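PDB 2NQL: Isomerase/lactonizing enzyme from Agrobacterium fabrum str. C58, which is of uncharacterised function but belongs to the enolase superfamily, pairing an N-terminal capping domain with a TIM-barrel domain that holds a sodium ion. Local coordinates for residues Lys40-Arg43 / Thr44-Thr48. Numbering follows the deposited sequence.
Sequences KGNR and TVYPT. With SO4 (sulfate ion), chain D.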
loop_
_atom_site.group_PDB
_atom_site.type_symbol
_atom_site.label_atom_id
_atom_site.label_comp_id
_atom_site.label_asym_id
_atom_site.label_seq_id
_atom_site.Cartn_x
_atom_site.Cartn_y
_atom_site.Cartn_z
ATOM N N LYS A 40 -7.387 -21.900 4.960
ATOM C CA LYS A 40 -6.884 -22.020 6.330
ATOM C C LYS A 40 -5.372 -22.219 6.386
ATOM O O LYS A 40 -4.703 -21.689 7.275
ATOM C CB LYS A 40 -7.629 -23.116 7.094
ATOM C CG LYS A 40 -8.969 -22.654 7.607
ATOM C CD LYS A 40 -9.644 -23.713 8.463
ATOM C CE LYS A 40 -11.144 -23.507 8.466
ATOM N NZ LYS A 40 -11.830 -24.353 9.465
ATOM N N GLY A 41 -4.837 -22.930 5.401
ATOM C CA GLY A 41 -3.402 -23.226 5.356
ATOM C C GLY A 41 -2.459 -22.056 5.100
ATOM O O GLY A 41 -1.321 -22.068 5.564
ATOM N N ASN A 42 -2.904 -21.049 4.359
ATOM C CA ASN A 42 -2.042 -19.881 4.116
ATOM C C ASN A 42 -2.677 -18.536 4.528
ATOM O O ASN A 42 -2.058 -17.484 4.366
ATOM C CB ASN A 42 -1.543 -19.841 2.661
ATOM C CG ASN A 42 -2.661 -19.540 1.647
ATOM O OD1 ASN A 42 -3.820 -19.344 1.998
ATOM N ND2 ASN A 42 -2.299 -19.524 0.384
ATOM N N ARG A 43 -3.906 -18.615 5.041
ATOM C CA ARG A 43 -4.639 -17.504 5.650
ATOM C C ARG A 43 -5.016 -16.403 4.634
ATOM O O ARG A 43 -5.476 -15.330 5.019
ATOM C CB ARG A 43 -3.879 -16.956 6.867
ATOM C CG ARG A 43 -3.793 -17.983 7.992
ATOM C CD ARG A 43 -2.600 -17.743 8.888
ATOM N NE ARG A 43 -2.782 -16.529 9.675
ATOM C CZ ARG A 43 -3.440 -16.457 10.829
ATOM N NH1 ARG A 43 -3.991 -17.539 11.376
ATOM N NH2 ARG A 43 -3.540 -15.283 11.443
ATOM N N THR A 44 -4.846 -16.716 3.347
ATOM C CA THR A 44 -5.108 -15.810 2.236
ATOM C C THR A 44 -6.578 -15.892 1.816
ATOM O O THR A 44 -7.153 -16.979 1.758
ATOM C CB THR A 44 -4.150 -16.125 1.068
ATOM O OG1 THR A 44 -2.800 -15.951 1.522
ATOM C CG2 THR A 44 -4.407 -15.237 -0.161
ATOM N N VAL A 45 -7.190 -14.742 1.515
ATOM C CA VAL A 45 -8.553 -14.717 0.995
ATOM C C VAL A 45 -8.573 -14.924 -0.518
ATOM O O VAL A 45 -7.663 -14.486 -1.230
ATOM C CB VAL A 45 -9.303 -13.394 1.392
ATOM C CG1 VAL A 45 -8.780 -12.189 0.584
ATOM C CG2 VAL A 45 -10.833 -13.543 1.258
ATOM N N TYR A 46 -9.614 -15.608 -0.993
ATOM C CA TYR A 46 -9.834 -15.880 -2.432
ATOM C C TYR A 46 -11.263 -15.531 -2.794
ATOM O O TYR A 46 -12.171 -15.728 -1.975
ATOM C CB TYR A 46 -9.572 -17.370 -2.753
ATOM C CG TYR A 46 -8.115 -17.711 -2.552
ATOM C CD1 TYR A 46 -7.200 -17.589 -3.602
ATOM C CD2 TYR A 46 -7.649 -18.114 -1.300
ATOM C CE1 TYR A 46 -5.833 -17.869 -3.398
ATOM C CE2 TYR A 46 -6.292 -18.410 -1.077
ATOM C CZ TYR A 46 -5.393 -18.277 -2.137
ATOM O OH TYR A 46 -4.069 -18.575 -1.919
ATOM N N PRO A 47 -11.478 -15.067 -4.042
ATOM C CA PRO A 47 -12.803 -14.894 -4.567
ATOM C C PRO A 47 -13.371 -16.239 -5.035
ATOM O O PRO A 47 -12.595 -17.160 -5.363
ATOM C CB PRO A 47 -12.575 -14.021 -5.806
ATOM C CG PRO A 47 -11.201 -14.414 -6.309
ATOM C CD PRO A 47 -10.423 -14.740 -5.036
ATOM N N THR A 48 -14.692 -16.312 -5.106
ATOM C CA THR A 48 -15.387 -17.470 -5.662
ATOM C C THR A 48 -15.888 -17.177 -7.085
ATOM O O THR A 48 -16.985 -17.565 -7.477
ATOM C CB THR A 48 -16.534 -17.949 -4.712
ATOM O OG1 THR A 48 -17.397 -16.849 -4.395
ATOM C CG2 THR A 48 -15.908 -18.546 -3.407
HETATM S S SO4 D . -2.427 -16.772 -5.381
HETATM O O1 SO4 D . -2.649 -15.530 -4.645
HETATM O O2 SO4 D . -2.556 -17.870 -4.417
HETATM O O3 SO4 D . -3.411 -16.929 -6.446
HETATM O O4 SO4 D . -1.080 -16.752 -5.941
#
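Asn-42 and Thr-44 form an Asx turn in the loop that joins the antiparallel strands 36-38 and 45-47. The side-chain carbonyl of Asn-42 stands in for a backbone acceptor. Asn-42 OD1 accepts the backbone N-H of Thr-44, 3.1 Å from Thr-44 N, with an N-H...O angle of 161°. The donor lies well above the carbonyl plane. Arg-43, between the two, has a positive phi, which bends the chain through the turn.

The tight part is on the Asn-42 side and is buried. CG of Asn-42 sits between its backbone N and carbonyl carbon (chi1 69°), which carries the amide forward along the chain. Thr-44 CB packs against Asn-42 OD1 at 3.4 Å. Thr-44 OG1 lies 3.3 Å from Asn-42 O, a weak hydrogen bond. The other end of the amide reaches Tyr-46, whose ring comes from the opposite direction. Amide and ring are nearly coplanar, 11° apart. With both ends bonded, the amide is held against flipping. Asn-218 also touches the side chain of Asn-42.

The looser side is that of Lys-40 and Gly-41, which are exposed and make no contact with 44-48. The Arg-43 side chain heads away from 44-48 into the subunit interface, where its guanidinium forms salt bridges with Asp-104 and Asp-107 of the second subunit. Arg-112 of that subunit makes a cation-pi contact with Tyr-46.

Beyond the ring lies a sulfate, probably from the crystallisation liquor and also bonded to His-216. Tyr-46 OH links the turn to this ion: it accepts from Asn-42 ND2 at 3.1 Å, in the amide plane, and donates to sulfate O2, 3.0 Å from OH, at the ring edge.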